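Local coordinates for protein V-type ATP synthase alpha chain (Nanoarchaeum equitans Kin4-M, PDB 5BN3) that belongs to the A subunits of the archaeal and vacuolar rotary ATPase family and carries a nucleotide-binding domain of the P-loop type, at residues Tyr196-Ile201 with Lys431-Glu436; Thr204-Ile209 with Pro415-Leu420; Pro212-Gly217 with Thr424-Phe429. One frame throughout, in Å; residues are numbered along the deposited sequence.

Interaction 1: residues Tyr196-Ile201 with Lys431-Glu436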
loop_
_atom_site.group_PDB
_atom_site.type_symbol
_atom_site.label_atom_id
_atom_site.label_comp_id
_atom_site.label_asym_id
_atom_site.label_seq_id
_atom_site.Cartn_x
_atom_site.Cartn_y
_atom_site.Cartn_z
ATOM N N TYR A 196 -4.823 -30.431 29.573
ATOM C CA TYR A 196 -5.497 -29.385 30.325
ATOM C C TYR A 196 -6.502 -30.040 31.260
ATOM O O TYR A 196 -6.954 -31.159 31.016
ATOM C CB TYR A 196 -6.173 -28.393 29.385
ATOM C CG TYR A 196 -5.185 -27.566 28.604
ATOM C CD1 TYR A 196 -4.062 -27.033 29.221
ATOM C CD2 TYR A 196 -5.362 -27.330 27.249
ATOM C CE1 TYR A 196 -3.150 -26.278 28.513
ATOM C CE2 TYR A 196 -4.454 -26.577 26.533
ATOM C CZ TYR A 196 -3.349 -26.055 27.173
ATOM O OH TYR A 196 -2.436 -25.303 26.472
ATOM N N ASN A 197 -6.849 -29.336 32.327
ATOM C CA ASN A 197 -7.478 -29.964 33.472
ATOM C C ASN A 197 -8.491 -29.036 34.112
ATOM O O ASN A 197 -9.579 -29.446 34.520
ATOM C CB ASN A 197 -6.374 -30.283 34.482
ATOM C CG ASN A 197 -6.880 -31.011 35.701
ATOM O OD1 ASN A 197 -7.920 -31.667 35.662
ATOM N ND2 ASN A 197 -6.137 -30.910 36.795
ATOM N N TYR A 198 -8.119 -27.765 34.168
ATOM C CA TYR A 198 -8.740 -26.819 35.073
ATOM C C TYR A 198 -8.647 -25.423 34.473
ATOM O O TYR A 198 -7.613 -25.055 33.914
ATOM C CB TYR A 198 -7.968 -26.870 36.388
ATOM C CG TYR A 198 -8.716 -26.395 37.602
ATOM C CD1 TYR A 198 -9.495 -27.271 38.345
ATOM C CD2 TYR A 198 -8.618 -25.080 38.027
ATOM C CE1 TYR A 198 -10.169 -26.843 39.470
ATOM C CE2 TYR A 198 -9.288 -24.642 39.149
ATOM C CZ TYR A 198 -10.062 -25.528 39.866
ATOM O OH TYR A 198 -10.729 -25.089 40.986
ATOM N N PRO A 199 -9.727 -24.638 34.587
ATOM C CA PRO A 199 -9.723 -23.298 33.992
ATOM C C PRO A 199 -8.766 -22.350 34.707
ATOM O O PRO A 199 -8.510 -22.519 35.899
ATOM C CB PRO A 199 -11.169 -22.826 34.185
ATOM C CG PRO A 199 -11.669 -23.609 35.356
ATOM C CD PRO A 199 -11.004 -24.951 35.253
ATOM N N PHE A 200 -8.238 -21.378 33.971
ATOM C CA PHE A 200 -7.435 -20.315 34.554
ATOM C C PHE A 200 -8.380 -19.200 34.996
ATOM O O PHE A 200 -8.878 -18.435 34.168
ATOM C CB PHE A 200 -6.428 -19.798 33.521
ATOM C CG PHE A 200 -5.577 -18.659 34.009
ATOM C CD1 PHE A 200 -4.689 -18.836 35.058
ATOM C CD2 PHE A 200 -5.644 -17.414 33.395
ATOM C CE1 PHE A 200 -3.896 -17.791 35.501
ATOM C CE2 PHE A 200 -4.854 -16.364 33.831
ATOM C CZ PHE A 200 -3.978 -16.552 34.885
ATOM N N ILE A 201 -8.645 -19.126 36.299
ATOM C CA ILE A 201 -9.573 -18.131 36.835
ATOM C C ILE A 201 -8.856 -16.811 37.115
ATOM O O ILE A 201 -7.964 -16.749 37.962
ATOM C CB ILE A 201 -10.267 -18.629 38.118
ATOM C CG1 ILE A 201 -10.934 -19.987 37.876
ATOM C CG2 ILE A 201 -11.284 -17.605 38.603
ATOM C CD1 ILE A 201 -12.029 -19.961 36.827
ATOM N N LYS A 431 -14.995 -26.593 30.275
ATOM C CA LYS A 431 -16.447 -26.665 30.414
ATOM C C LYS A 431 -16.851 -27.737 31.420
ATOM O O LYS A 431 -17.899 -27.630 32.062
ATOM C CB LYS A 431 -17.125 -26.917 29.062
ATOM C CG LYS A 431 -16.832 -28.275 28.433
ATOM C CD LYS A 431 -17.705 -28.500 27.201
ATOM C CE LYS A 431 -17.321 -29.774 26.457
ATOM N NZ LYS A 431 -18.095 -29.935 25.192
ATOM N N LYS A 432 -16.012 -28.762 31.550
ATOM C CA LYS A 432 -16.209 -29.816 32.538
ATOM C C LYS A 432 -16.343 -29.198 33.920
ATOM O O LYS A 432 -17.308 -29.457 34.635
ATOM C CB LYS A 432 -15.011 -30.764 32.549
ATOM C CG LYS A 432 -14.247 -30.854 31.239
ATOM C CD LYS A 432 -12.803 -31.256 31.511
ATOM C CE LYS A 432 -12.045 -31.561 30.230
ATOM N NZ LYS A 432 -10.600 -31.813 30.499
ATOM N N TYR A 433 -15.359 -28.375 34.275
ATOM C CA TYR A 433 -15.309 -27.720 35.577
ATOM C C TYR A 433 -16.570 -26.920 35.873
ATOM O O TYR A 433 -17.126 -27.006 36.966
ATOM C CB TYR A 433 -14.088 -26.800 35.655
ATOM C CG TYR A 433 -14.013 -25.975 36.922
ATOM C CD1 TYR A 433 -13.386 -26.469 38.054
ATOM C CD2 TYR A 433 -14.562 -24.700 36.980
ATOM C CE1 TYR A 433 -13.313 -25.722 39.210
ATOM C CE2 TYR A 433 -14.494 -23.947 38.135
ATOM C CZ TYR A 433 -13.867 -24.462 39.245
ATOM O OH TYR A 433 -13.796 -23.719 40.397
ATOM N N PHE A 434 -17.007 -26.130 34.897
ATOM C CA PHE A 434 -18.160 -25.258 35.085
ATOM C C PHE A 434 -19.465 -26.042 35.174
ATOM O O PHE A 434 -20.346 -25.693 35.952
ATOM C CB PHE A 434 -18.230 -24.207 33.974
ATOM C CG PHE A 434 -17.128 -23.185 34.039
ATOM C CD1 PHE A 434 -17.128 -22.212 35.026
ATOM C CD2 PHE A 434 -16.098 -23.191 33.109
ATOM C CE1 PHE A 434 -16.115 -21.267 35.091
ATOM C CE2 PHE A 434 -15.084 -22.248 33.168
ATOM C CZ PHE A 434 -15.094 -21.286 34.160
ATOM N N GLU A 435 -19.579 -27.099 34.375
ATOM C CA GLU A 435 -20.752 -27.969 34.400
ATOM C C GLU A 435 -20.999 -28.534 35.798
ATOM O O GLU A 435 -22.064 -28.323 36.383
ATOM C CB GLU A 435 -20.591 -29.099 33.398
ATOM N N GLU A 436 -20.000 -29.246 36.317
ATOM C CA GLU A 436 -20.051 -29.854 37.645
ATOM C C GLU A 436 -20.523 -28.884 38.722
ATOM O O GLU A 436 -21.515 -29.133 39.408
ATOM C CB GLU A 436 -18.664 -30.381 38.035
ATOM C CG GLU A 436 -18.020 -31.334 37.034
ATOM C CD GLU A 436 -18.524 -32.760 37.154
ATOM O OE1 GLU A 436 -19.590 -32.976 37.767
ATOM O OE2 GLU A 436 -17.847 -33.669 36.630
#
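Tyr198 and Tyr433 meet as a T-shaped aromatic pair where the loop leading into helix 205-210 lies against helix 427-437, which runs into the C-terminal domain of V- and A-type ATP synthases. The edge of Tyr433 is turned to the face of Tyr198, with ring centroids 4.7 Å apart and planes at 65°. Tyr433 CE1 does the touching, 3.2 Å from Tyr198 OH and close to CZ as well. With CG anti to the backbone N (chi1 175°), the Tyr433 ring reaches out from the helix and offers one face to the next loop residue, Pro199. There the pyrrolidine CG sits over the ring as a CH-pi contact, 3.9 Å from the Tyr433 centroid, and CD rests near CB and CG of Tyr433. Tyr433 is thus held at its edge by Tyr198 and over a face by Pro199.

Phe434, one residue on, broadens the apolar patch, its CE2 4.1 Å from Pro199 CB. Tyr433 CD2 stands over the centre of the Phe434 ring, packing the two helix aromatics together. Farther out, Leu503 of helix 503-523 touches both Tyr433 and Ile201. The Ile201 branch ends at CD1, 4.3 Å from Phe434 CZ.

Interaction 2: residues Thr204-Ile209 with Pro415-Leu420; sequences TRVLDI and PAINYL
Val206 and Ile417 carry most of this wholly apolar contact, with Pro415 beside them. Val206 lies in the first turn of helix 205-210, and both of its methyls are engaged. CG2 abuts Ile417 CG2 at 3.9 Å, while CG1 lies 4.0 Å from Ile417 CG1, the two branched side chains crossing at a slant. The torsion of Val206 (chi1 61°) sets CG1 between the backbone N and the carbonyl carbon, leaving CG2 anti to the N; in this rotamer the two methyls face the two gamma carbons of Ile417. On the Ile417 side, CG2 is likewise anti to its backbone N, while CG1 lies beside that N (chi1 -66°) and carries CD1 on toward Leu207. Val206 CG2 also comes near Ile417 CB, so this methyl rests against the branch point as well as the CG2 methyl.

Pro415 adds a rigid ring, preceded by a cis peptide bond. Its CG is the touching atom, 4.2 Å from Val206 CG1 and 4.1 Å from CG2 of Thr204. Thr204 takes the N-cap position but makes no capping bond with its side chain. Leu207 completes the apolar patch, its CD2 approaching Ile417 CD1 at 4.3 Å.

Arg205 ties the start of the helix to distant parts of the chain, through a salt bridge to Asp498 and a backbone N-H given to Gln491 OE1. In the loop, Asn418 ND2 hydrogen-bonds Asp405 OD1.

The contact is a buried packing of a short helix against a loop within the nucleotide-binding domain, beside the bound ADP: the Pro415 side chain comes within about 4 Å of the ligand, and Tyr414 and Gln491 belong to the ADP pocket.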
loop_
_atom_site.group_PDB
_atom_site.type_symbol
_atom_site.label_atom_id
_atom_site.label_comp_id
_atom_site.label_asym_id
_atom_site.label_seq_id
_atom_site.Cartn_x
_atom_site.Cartn_y
_atom_site.Cartn_z
ATOM N N THR A 204 -11.609 -11.694 36.423
ATOM C CA THR A 204 -12.278 -10.820 35.465
ATOM C C THR A 204 -13.335 -11.634 34.722
ATOM O O THR A 204 -13.019 -12.651 34.101
ATOM C CB THR A 204 -11.276 -10.211 34.464
ATOM O OG1 THR A 204 -10.339 -9.384 35.167
ATOM C CG2 THR A 204 -12.002 -9.367 33.426
ATOM N N ARG A 205 -14.586 -11.180 34.790
ATOM C CA ARG A 205 -15.734 -11.944 34.293
ATOM C C ARG A 205 -15.650 -12.366 32.823
ATOM O O ARG A 205 -15.860 -13.536 32.498
ATOM C CB ARG A 205 -17.038 -11.171 34.546
ATOM C CG ARG A 205 -17.397 -11.034 36.025
ATOM C CD ARG A 205 -18.746 -10.352 36.225
ATOM N NE ARG A 205 -18.684 -8.915 35.970
ATOM C CZ ARG A 205 -18.356 -8.009 36.885
ATOM N NH1 ARG A 205 -18.055 -8.389 38.117
ATOM N NH2 ARG A 205 -18.325 -6.724 36.569
ATOM N N VAL A 206 -15.348 -11.420 31.939
ATOM C CA VAL A 206 -15.294 -11.721 30.510
ATOM C C VAL A 206 -14.221 -12.767 30.201
ATOM O O VAL A 206 -14.389 -13.602 29.311
ATOM C CB VAL A 206 -15.104 -10.435 29.657
ATOM C CG1 VAL A 206 -13.791 -9.733 30.002
ATOM C CG2 VAL A 206 -15.178 -10.751 28.172
ATOM N N LEU A 207 -13.135 -12.747 30.968
ATOM C CA LEU A 207 -12.046 -13.698 30.758
ATOM C C LEU A 207 -12.302 -15.045 31.431
ATOM O O LEU A 207 -11.690 -16.046 31.067
ATOM C CB LEU A 207 -10.718 -13.119 31.249
ATOM C CG LEU A 207 -10.234 -11.825 30.596
ATOM C CD1 LEU A 207 -8.787 -11.551 30.968
ATOM C CD2 LEU A 207 -10.394 -11.897 29.091
ATOM N N ASP A 208 -13.200 -15.073 32.410
ATOM C CA ASP A 208 -13.461 -16.308 33.150
ATOM C C ASP A 208 -14.593 -17.146 32.557
ATOM O O ASP A 208 -14.573 -18.373 32.644
ATOM C CB ASP A 208 -13.735 -16.008 34.630
ATOM C CG ASP A 208 -12.508 -15.493 35.358
ATOM O OD1 ASP A 208 -11.389 -15.655 34.828
ATOM O OD2 ASP A 208 -12.663 -14.932 36.466
ATOM N N ILE A 209 -15.572 -16.484 31.950
ATOM C CA ILE A 209 -16.732 -17.186 31.413
ATOM C C ILE A 209 -16.768 -17.177 29.889
ATOM O O ILE A 209 -16.916 -18.224 29.256
ATOM C CB ILE A 209 -18.046 -16.577 31.938
ATOM C CG1 ILE A 209 -18.054 -16.569 33.465
ATOM C CG2 ILE A 209 -19.234 -17.358 31.418
ATOM C CD1 ILE A 209 -17.979 -17.951 34.088
ATOM N N PRO A 415 -13.515 -3.980 30.608
ATOM C CA PRO A 415 -12.512 -4.258 29.568
ATOM C C PRO A 415 -13.090 -4.143 28.162
ATOM O O PRO A 415 -14.199 -4.614 27.910
ATOM C CB PRO A 415 -12.125 -5.716 29.839
ATOM C CG PRO A 415 -12.458 -5.936 31.282
ATOM C CD PRO A 415 -13.696 -5.128 31.514
ATOM N N ALA A 416 -12.342 -3.516 27.263
ATOM C CA ALA A 416 -12.809 -3.304 25.895
ATOM C C ALA A 416 -12.661 -4.548 25.021
ATOM O O ALA A 416 -12.204 -4.459 23.881
ATOM C CB ALA A 416 -12.081 -2.129 25.270
ATOM N N ILE A 417 -13.069 -5.699 25.548
ATOM C CA ILE A 417 -12.983 -6.957 24.811
ATOM C C ILE A 417 -14.028 -7.023 23.695
ATOM O O ILE A 417 -15.228 -6.909 23.953
ATOM C CB ILE A 417 -13.182 -8.166 25.751
ATOM C CG1 ILE A 417 -12.028 -8.267 26.756
ATOM C CG2 ILE A 417 -13.294 -9.453 24.953
ATOM C CD1 ILE A 417 -10.717 -8.740 26.144
ATOM N N ASN A 418 -13.567 -7.202 22.459
ATOM C CA ASN A 418 -14.456 -7.443 21.325
ATOM C C ASN A 418 -15.014 -8.862 21.407
ATOM O O ASN A 418 -14.324 -9.827 21.076
ATOM C CB ASN A 418 -13.693 -7.231 20.009
ATOM C CG ASN A 418 -14.589 -7.296 18.780
ATOM O OD1 ASN A 418 -15.482 -8.139 18.682
ATOM N ND2 ASN A 418 -14.341 -6.405 17.827
ATOM N N TYR A 419 -16.267 -8.982 21.840
ATOM C CA TYR A 419 -16.885 -10.283 22.091
ATOM C C TYR A 419 -17.330 -11.021 20.828
ATOM O O TYR A 419 -17.871 -12.125 20.909
ATOM C CB TYR A 419 -18.065 -10.130 23.058
ATOM C CG TYR A 419 -18.963 -8.951 22.756
ATOM C CD1 TYR A 419 -19.894 -9.008 21.731
ATOM C CD2 TYR A 419 -18.887 -7.790 23.510
ATOM C CE1 TYR A 419 -20.716 -7.940 21.457
ATOM C CE2 TYR A 419 -19.706 -6.715 23.243
ATOM C CZ TYR A 419 -20.619 -6.799 22.216
ATOM O OH TYR A 419 -21.442 -5.734 21.937
ATOM N N LEU A 420 -17.102 -10.416 19.666
ATOM C CA LEU A 420 -17.425 -11.062 18.397
ATOM C C LEU A 420 -16.169 -11.603 17.722
ATOM O O LEU A 420 -16.213 -12.612 17.019
ATOM C CB LEU A 420 -18.136 -10.080 17.462
ATOM C CG LEU A 420 -19.494 -9.556 17.931
ATOM C CD1 LEU A 420 -20.153 -8.710 16.855
ATOM C CD2 LEU A 420 -20.394 -10.709 18.319
#

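Interaction 3: residues Pro212-Gly217 with Thr424-Phe429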
loop_
_atom_site.group_PDB
_atom_site.type_symbol
_atom_site.label_atom_id
_atom_site.label_comp_id
_atom_site.label_asym_id
_atom_site.label_seq_id
_atom_site.Cartn_x
_atom_site.Cartn_y
_atom_site.Cartn_z
ATOM N N PRO A 212 -12.454 -18.172 28.435
ATOM C CA PRO A 212 -11.446 -18.650 29.385
ATOM C C PRO A 212 -10.396 -19.542 28.737
ATOM O O PRO A 212 -10.676 -20.191 27.729
ATOM C CB PRO A 212 -12.272 -19.476 30.375
ATOM C CG PRO A 212 -13.389 -20.015 29.548
ATOM C CD PRO A 212 -13.720 -18.923 28.555
ATOM N N ILE A 213 -9.196 -19.557 29.308
ATOM C CA ILE A 213 -8.189 -20.542 28.940
ATOM C C ILE A 213 -7.969 -21.485 30.114
ATOM O O ILE A 213 -8.426 -21.221 31.229
ATOM C CB ILE A 213 -6.840 -19.891 28.566
ATOM C CG1 ILE A 213 -6.288 -19.065 29.729
ATOM C CG2 ILE A 213 -6.991 -19.025 27.345
ATOM C CD1 ILE A 213 -4.926 -18.445 29.436
ATOM N N ALA A 214 -7.259 -22.578 29.871
ATOM C CA ALA A 214 -6.943 -23.516 30.942
ATOM C C ALA A 214 -5.636 -23.121 31.617
ATOM O O ALA A 214 -4.840 -22.370 31.042
ATOM C CB ALA A 214 -6.846 -24.920 30.393
ATOM N N LYS A 215 -5.417 -23.620 32.833
ATOM C CA LYS A 215 -4.130 -23.449 33.500
ATOM C C LYS A 215 -3.048 -24.107 32.660
ATOM O O LYS A 215 -3.152 -25.287 32.315
ATOM C CB LYS A 215 -4.136 -24.083 34.895
ATOM C CG LYS A 215 -4.709 -23.208 35.995
ATOM C CD LYS A 215 -4.185 -23.652 37.357
ATOM C CE LYS A 215 -4.791 -22.839 38.485
ATOM N NZ LYS A 215 -4.609 -21.377 38.282
ATOM N N GLY A 216 -2.010 -23.346 32.337
ATOM C CA GLY A 216 -0.955 -23.840 31.476
ATOM C C GLY A 216 -1.187 -23.431 30.035
ATOM O O GLY A 216 -0.389 -23.748 29.156
ATOM N N GLY A 217 -2.286 -22.725 29.791
ATOM C CA GLY A 217 -2.589 -22.243 28.455
ATOM C C GLY A 217 -1.894 -20.928 28.146
ATOM O O GLY A 217 -1.024 -20.481 28.894
ATOM N N THR A 424 -11.640 -18.385 22.382
ATOM C CA THR A 424 -10.784 -19.324 23.094
ATOM C C THR A 424 -10.885 -20.681 22.415
ATOM O O THR A 424 -11.965 -21.084 21.980
ATOM C CB THR A 424 -11.136 -19.435 24.597
ATOM O OG1 THR A 424 -10.279 -20.400 25.221
ATOM C CG2 THR A 424 -12.593 -19.853 24.792
ATOM N N LYS A 425 -9.756 -21.369 22.291
ATOM C CA LYS A 425 -9.744 -22.701 21.702
ATOM C C LYS A 425 -9.727 -23.759 22.798
ATOM O O LYS A 425 -9.556 -24.944 22.523
ATOM C CB LYS A 425 -8.528 -22.876 20.785
ATOM C CG LYS A 425 -8.491 -21.940 19.585
ATOM C CD LYS A 425 -7.246 -22.182 18.738
ATOM C CE LYS A 425 -7.203 -23.602 18.192
ATOM N NZ LYS A 425 -8.287 -23.872 17.205
ATOM N N GLN A 426 -9.912 -23.323 24.040
ATOM C CA GLN A 426 -9.759 -24.209 25.188
ATOM C C GLN A 426 -11.027 -24.374 26.022
ATOM O O GLN A 426 -10.973 -24.883 27.137
ATOM C CB GLN A 426 -8.583 -23.740 26.059
ATOM C CG GLN A 426 -7.238 -23.807 25.334
ATOM C CD GLN A 426 -6.075 -23.279 26.154
ATOM O OE1 GLN A 426 -6.233 -22.903 27.316
ATOM N NE2 GLN A 426 -4.893 -23.247 25.546
ATOM N N TRP A 427 -12.169 -23.960 25.481
ATOM C CA TRP A 427 -13.432 -24.132 26.192
ATOM C C TRP A 427 -13.759 -25.604 26.449
ATOM O O TRP A 427 -14.353 -25.939 27.474
ATOM C CB TRP A 427 -14.588 -23.471 25.436
ATOM C CG TRP A 427 -15.929 -23.745 26.060
ATOM C CD1 TRP A 427 -16.927 -24.532 25.559
ATOM C CD2 TRP A 427 -16.406 -23.245 27.316
ATOM N NE1 TRP A 427 -18.000 -24.540 26.420
ATOM C CE2 TRP A 427 -17.704 -23.760 27.507
ATOM C CE3 TRP A 427 -15.864 -22.409 28.295
ATOM C CZ2 TRP A 427 -18.465 -23.465 28.639
ATOM C CZ3 TRP A 427 -16.618 -22.116 29.413
ATOM C CH2 TRP A 427 -17.904 -22.642 29.578
ATOM N N GLU A 428 -13.367 -26.478 25.526
ATOM C CA GLU A 428 -13.661 -27.907 25.660
ATOM C C GLU A 428 -12.960 -28.549 26.858
ATOM O O GLU A 428 -13.395 -29.590 27.352
ATOM C CB GLU A 428 -13.313 -28.663 24.370
ATOM C CG GLU A 428 -11.840 -28.632 23.982
ATOM C CD GLU A 428 -11.544 -29.459 22.742
ATOM O OE1 GLU A 428 -11.561 -30.705 22.839
ATOM O OE2 GLU A 428 -11.299 -28.865 21.671
ATOM N N PHE A 429 -11.886 -27.923 27.327
ATOM C CA PHE A 429 -11.107 -28.468 28.436
ATOM C C PHE A 429 -11.549 -27.931 29.797
ATOM O O PHE A 429 -11.187 -28.488 30.836
ATOM C CB PHE A 429 -9.614 -28.182 28.236
ATOM C CG PHE A 429 -9.055 -28.707 26.941
ATOM C CD1 PHE A 429 -8.875 -30.069 26.747
ATOM C CD2 PHE A 429 -8.685 -27.836 25.928
ATOM C CE1 PHE A 429 -8.351 -30.552 25.559
ATOM C CE2 PHE A 429 -8.161 -28.313 24.738
ATOM C CZ PHE A 429 -7.994 -29.672 24.554
#
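Thr424 and Gln426 each reach across to a backbone atom of the loop 212-217. Thr424 OG1 donates a hydrogen bond to Pro212 O, the donor tilted 33° from the carbonyl plane; the modelled separation of 2.5 Å is unusually short, and its exact length is doubtful. The same hydroxyl oxygen accepts the N-H of Gln426 at 3.2 Å, which makes an ST turn; OG1 is therefore gripped once as donor and once as acceptor. Its torsion (chi1 178°) sets OG1 anti to the backbone N of Thr424, on the side where it meets Pro212 O.

Gln426 supplies the second hydrogen bond across the contact. Its chain runs extended to the amide, and OE1 takes the N-H of Ala214 at 2.8 Å in a nearly straight bond (173°), lying almost in line with the amide C=O. That oxygen also packs 3.3 Å from Ile213 CB. NE2, at the other corner of the amide, lies 3.8 Å from Gly217 CA. The type II turn from Ala214 to Gly217 is closed by Gly217 N bonding to Ala214 O.

Pro212 adds the apolar part: its CG lies at the edge of the Trp427 indole, in the ring plane, 3.7 Å from CE3. The indole has a cation-pi partner in Arg445.

In the fold, the loop 212-217 leads from helix 205-210 to strand 218-222, and Ile213 packs on strands 370-379 and 400-401. Across from it, strand 423-424 gives way to helix 427-437, whose Val430 is touched by Pro212 and Ala214.

How the interactions relate
Interactions 1 and 3 share helix 427-437, their centres about 8 Å apart. The loops 196-201 and 212-217 are probably joined directly by backbone hydrogen bonds: Phe200 N lies 2.8 Å from Ile213 O, and Tyr198 O lies 2.8 Å from Lys215 N. Interaction 2, its centre about 14 Å from that of interaction 3 and 17 Å from that of interaction 1, touches both through helix 205-210: Phe434 CZ packs 3.3 Å from Asp208 O, and Leu207 O lies 3.5 Å from Pro212 CB. Along the chain, interactions 2 and 3 alternate their segments, and both are nested within interaction 1. Of the three, interaction 2 is the one flanking the ADP pocket.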